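Local atomic coordinates of tegument protein VP22 (Human herpesvirus 1, PDB entry 4XAL), a protein that serves as a multifunctional tegument protein, taking part in late viral mRNA accumulation and translation, modulating the virion host shutoff RNase and stabilising microtubules during infection. Residues A[48-53]-A[100-105]; A[69-74]-A[83-88]. All blocks are in the same frame, centred on the assembly; numbering follows the deposited sequence.

Contact 1 (A[48-53]-A[100-105]); sequences KRVFCA and NLLQRA
V50 and L102 meet through methyl groups alone, a worked example of how two crossed apolar pairs can help seat a short helix on a long one. The two side chains cross at about a right angle, and the single methyl CG1 of V50 sits against the fork of the leucine, 3.9 Å from L102 CD2 and equally 3.9 Å from L102 CD1. V50 places this methyl by turning CG1 anti to its own nitrogen (chi1 170°).

One residue on in the long helix and one residue back in the short one, F51 and L101 also cross at about a right angle. The CA–CB bond of F51 leads away from the short helix, yet the ring swings back, because CG lies opposite the backbone N (chi1 178°), and it brings one ortho carbon within range: F51 CD1 is 3.9 Å from L101 CD2. The methyl approaches the ring obliquely and also lies 4.1 Å from F51 CE1.

Neighbouring parts of the chain complete the packing. F28 touches both V50 and L102, L26 adds to V50, and on helix 41-74 itself A54 receives L101, L102 and A105, while L58 also meets L101. The contact thus joins the N-terminal half of the long helix to helix 101-107 within the conserved core domain of VP22. With only carbon meeting carbon between the segments, the attraction there is dispersion and hydrophobic burial, which depends on fit rather than on bond direction; V50 is buried, whereas F51 stays exposed.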
# COMPACT_ATOMS: atom_id res chain seq x y z
N LYS A 48 -13.12 5.69 6.80
CA LYS A 48 -13.09 4.47 5.99
C LYS A 48 -12.20 4.67 4.78
O LYS A 48 -11.37 3.81 4.45
CB LYS A 48 -14.51 4.07 5.54
CG LYS A 48 -14.56 2.78 4.74
CD LYS A 48 -15.97 2.41 4.32
CE LYS A 48 -16.00 1.05 3.62
NZ LYS A 48 -17.37 0.66 3.18
N ARG A 49 -12.37 5.82 4.12
CA ARG A 49 -11.60 6.10 2.91
C ARG A 49 -10.12 6.21 3.26
O ARG A 49 -9.28 5.72 2.51
CB ARG A 49 -12.10 7.37 2.22
CG ARG A 49 -13.51 7.24 1.64
CD ARG A 49 -13.93 8.48 0.84
NE ARG A 49 -14.00 9.71 1.64
CZ ARG A 49 -15.11 10.20 2.18
NH1 ARG A 49 -16.28 9.57 2.03
NH2 ARG A 49 -15.08 11.32 2.89
N VAL A 50 -9.81 6.87 4.38
CA VAL A 50 -8.42 7.02 4.81
C VAL A 50 -7.75 5.67 5.12
O VAL A 50 -6.61 5.42 4.71
CB VAL A 50 -8.30 7.92 6.05
CG1 VAL A 50 -6.89 7.86 6.63
CG2 VAL A 50 -8.68 9.37 5.70
N PHE A 51 -8.46 4.82 5.85
CA PHE A 51 -8.00 3.47 6.21
C PHE A 51 -7.66 2.67 4.95
O PHE A 51 -6.57 2.11 4.82
CB PHE A 51 -9.08 2.75 7.02
CG PHE A 51 -8.73 1.33 7.42
CD1 PHE A 51 -7.87 1.08 8.47
CD2 PHE A 51 -9.32 0.24 6.77
CE1 PHE A 51 -7.57 -0.23 8.85
CE2 PHE A 51 -9.02 -1.06 7.15
CZ PHE A 51 -8.15 -1.29 8.17
N CYS A 52 -8.61 2.62 4.03
CA CYS A 52 -8.44 1.83 2.82
C CYS A 52 -7.32 2.39 1.96
O CYS A 52 -6.54 1.64 1.37
CB CYS A 52 -9.74 1.75 2.04
SG CYS A 52 -11.06 0.87 2.96
N ALA A 53 -7.22 3.72 1.92
CA ALA A 53 -6.17 4.36 1.12
C ALA A 53 -4.78 4.02 1.63
O ALA A 53 -3.88 3.73 0.84
CB ALA A 53 -6.36 5.88 1.10
N ASN A 100 0.85 2.13 13.58
CA ASN A 100 1.66 3.00 12.74
C ASN A 100 1.22 3.06 11.28
O ASN A 100 1.92 3.63 10.45
CB ASN A 100 3.12 2.55 12.78
CG ASN A 100 3.73 2.69 14.16
OD1 ASN A 100 3.58 3.73 14.81
ND2 ASN A 100 4.40 1.65 14.63
N LEU A 101 0.07 2.46 10.97
CA LEU A 101 -0.42 2.37 9.59
C LEU A 101 -0.32 3.68 8.80
O LEU A 101 0.29 3.71 7.74
CB LEU A 101 -1.88 1.90 9.56
CG LEU A 101 -2.51 1.80 8.17
CD1 LEU A 101 -1.95 0.60 7.41
CD2 LEU A 101 -4.02 1.68 8.28
N LEU A 102 -0.91 4.76 9.32
CA LEU A 102 -0.93 6.02 8.55
C LEU A 102 0.46 6.64 8.42
O LEU A 102 0.85 7.14 7.35
CB LEU A 102 -1.90 7.03 9.18
CG LEU A 102 -3.38 6.63 9.26
CD1 LEU A 102 -4.23 7.87 9.48
CD2 LEU A 102 -3.84 5.88 8.01
N GLN A 103 1.19 6.65 9.53
CA GLN A 103 2.57 7.14 9.54
C GLN A 103 3.40 6.47 8.44
O GLN A 103 4.06 7.13 7.64
CB GLN A 103 3.20 6.89 10.91
CG GLN A 103 4.72 7.04 10.93
CD GLN A 103 5.16 8.39 11.46
OE1 GLN A 103 4.54 8.95 12.36
NE2 GLN A 103 6.25 8.91 10.91
N ARG A 104 3.32 5.15 8.40
CA ARG A 104 4.09 4.38 7.43
C ARG A 104 3.65 4.69 6.01
O ARG A 104 4.48 4.78 5.10
CB ARG A 104 3.96 2.87 7.68
CG ARG A 104 4.46 2.37 9.03
CD ARG A 104 5.98 2.29 9.09
NE ARG A 104 6.52 3.44 9.80
CZ ARG A 104 6.74 3.46 11.11
NH1 ARG A 104 6.47 2.39 11.84
NH2 ARG A 104 7.24 4.55 11.68
N ALA A 105 2.34 4.83 5.80
CA ALA A 105 1.82 5.14 4.48
C ALA A 105 2.24 6.55 4.03
O ALA A 105 2.44 6.80 2.84
CB ALA A 105 0.32 5.02 4.45

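Contact 2 (A[69-74]-A[83-88]); sequences QLWDMS and NELLGI
L85 reaches across to L70, W71 and S74, so that one leucine of the helix that holds the first part of a probable nuclear export signal illustrates how a branched side chain can serve several neighbours.

The apolar contacts divide between its two methyls. CD1 takes the aliphatic side: L85 CD1 is 3.7 Å from L70 CG, and the two leucines slide past each other in opposite directions. CD2 takes the aromatic side, where L85 CD2 comes obliquely to within 3.8 Å of W71 CE3, the indole and the leucine crossing at about a right angle. P76, in the turn between the helices, touches both W71 and L85.

The side-chain hydrogen bond of the contact lies within the long helix. With S74 OG set beside its own backbone N (chi1 -61°), the hydroxyl bends back one turn and donates to L70 O at 2.9 Å, tilted 29° from the carbonyl plane. S74 N reaches the same oxygen from the opposite face, giving L70 O two donors.

The hydroxyl oxygen nevertheless lies against the leucine, with S74 OG 3.4 Å from L85 CD1. Its bond to the helix backbone implies that S74 can border this apolar patch with its proton already engaged.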
# COMPACT_ATOMS: atom_id res chain seq x y z
N GLN A 69 12.66 -6.30 -7.59
CA GLN A 69 13.59 -7.39 -7.26
C GLN A 69 13.52 -8.48 -8.31
O GLN A 69 14.56 -8.92 -8.84
CB GLN A 69 13.27 -7.96 -5.88
CG GLN A 69 14.13 -9.15 -5.49
CD GLN A 69 14.06 -9.45 -4.00
OE1 GLN A 69 14.81 -8.89 -3.20
NE2 GLN A 69 13.15 -10.35 -3.62
N LEU A 70 12.31 -8.91 -8.62
CA LEU A 70 12.08 -9.94 -9.62
C LEU A 70 12.59 -9.51 -10.99
O LEU A 70 13.22 -10.30 -11.71
CB LEU A 70 10.59 -10.29 -9.69
CG LEU A 70 10.17 -11.23 -10.81
CD1 LEU A 70 10.80 -12.59 -10.61
CD2 LEU A 70 8.65 -11.33 -10.84
N TRP A 71 12.31 -8.27 -11.37
CA TRP A 71 12.79 -7.74 -12.65
C TRP A 71 14.32 -7.73 -12.71
O TRP A 71 14.91 -8.18 -13.70
CB TRP A 71 12.26 -6.33 -12.87
CG TRP A 71 12.70 -5.70 -14.15
CD1 TRP A 71 13.91 -5.12 -14.40
CD2 TRP A 71 11.93 -5.58 -15.35
NE1 TRP A 71 13.94 -4.64 -15.70
CE2 TRP A 71 12.74 -4.92 -16.30
CE3 TRP A 71 10.64 -5.98 -15.71
CZ2 TRP A 71 12.29 -4.63 -17.59
CZ3 TRP A 71 10.20 -5.70 -17.00
CH2 TRP A 71 11.03 -5.04 -17.92
N ASP A 72 14.95 -7.22 -11.66
CA ASP A 72 16.40 -7.10 -11.61
C ASP A 72 17.10 -8.46 -11.68
O ASP A 72 18.17 -8.56 -12.29
CB ASP A 72 16.82 -6.38 -10.33
CG ASP A 72 16.58 -4.88 -10.41
OD1 ASP A 72 16.23 -4.38 -11.50
OD2 ASP A 72 16.76 -4.21 -9.38
N MET A 73 16.51 -9.47 -11.07
CA MET A 73 17.05 -10.83 -11.10
C MET A 73 16.91 -11.49 -12.48
O MET A 73 17.75 -12.30 -12.88
CB MET A 73 16.35 -11.70 -10.06
CG MET A 73 16.73 -11.38 -8.62
SD MET A 73 15.57 -12.12 -7.45
CE MET A 73 15.04 -13.57 -8.36
N SER A 74 15.83 -11.15 -13.17
CA SER A 74 15.53 -11.69 -14.49
C SER A 74 16.27 -10.97 -15.60
O SER A 74 16.71 -11.58 -16.58
CB SER A 74 14.03 -11.61 -14.76
OG SER A 74 13.30 -12.35 -13.80
N ASN A 83 7.53 -11.71 -22.03
CA ASN A 83 6.45 -12.68 -22.08
C ASN A 83 6.67 -13.82 -21.08
O ASN A 83 5.75 -14.25 -20.39
CB ASN A 83 6.31 -13.25 -23.50
CG ASN A 83 5.13 -14.19 -23.64
OD1 ASN A 83 4.01 -13.87 -23.25
ND2 ASN A 83 5.37 -15.37 -24.23
N GLU A 84 7.90 -14.31 -21.03
CA GLU A 84 8.26 -15.36 -20.09
C GLU A 84 8.13 -14.89 -18.64
O GLU A 84 7.61 -15.61 -17.77
CB GLU A 84 9.69 -15.84 -20.37
CG GLU A 84 9.82 -16.58 -21.69
CD GLU A 84 11.22 -16.57 -22.26
OE1 GLU A 84 12.15 -16.09 -21.59
OE2 GLU A 84 11.39 -17.02 -23.41
N LEU A 85 8.63 -13.69 -18.37
CA LEU A 85 8.62 -13.17 -17.01
C LEU A 85 7.18 -12.99 -16.52
O LEU A 85 6.86 -13.31 -15.38
CB LEU A 85 9.39 -11.85 -16.93
CG LEU A 85 9.30 -11.11 -15.59
CD1 LEU A 85 10.01 -11.90 -14.49
CD2 LEU A 85 9.88 -9.71 -15.71
N LEU A 86 6.32 -12.46 -17.40
CA LEU A 86 4.91 -12.29 -17.05
C LEU A 86 4.30 -13.61 -16.59
O LEU A 86 3.54 -13.65 -15.62
CB LEU A 86 4.13 -11.74 -18.24
CG LEU A 86 4.47 -10.31 -18.66
CD1 LEU A 86 3.78 -9.97 -19.99
CD2 LEU A 86 4.03 -9.35 -17.58
N GLY A 87 4.65 -14.69 -17.28
CA GLY A 87 4.12 -16.00 -16.93
C GLY A 87 4.46 -16.49 -15.54
O GLY A 87 3.71 -17.29 -14.96
N ILE A 88 5.58 -16.04 -14.99
CA ILE A 88 6.00 -16.50 -13.67
C ILE A 88 5.82 -15.48 -12.56
O ILE A 88 6.21 -15.72 -11.43
CB ILE A 88 7.49 -16.93 -13.68
CG1 ILE A 88 8.39 -15.73 -13.97
CG2 ILE A 88 7.71 -18.01 -14.71
CD1 ILE A 88 9.83 -15.96 -13.60

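Traced from the N terminus, after an N-terminal loop the chain enters helix 41-74, which supplies one side of both contacts. Residues 48-53 lie in its N-terminal half, and their partner comes only much later, while residues 69-74 at its C-terminal end pair almost at once with 83-88, so contact 2 closes a short helical hairpin. The chain then returns through strand 91-94 to residues 100-105, where contact 1 closes a much longer loop of 46 intervening residues. Contact 2 is therefore enclosed by contact 1 in sequence, without crossing it. In space they remain apart, with centres about 30 Å apart: one ties helix 79-88 to the long helix, the other helix 101-107.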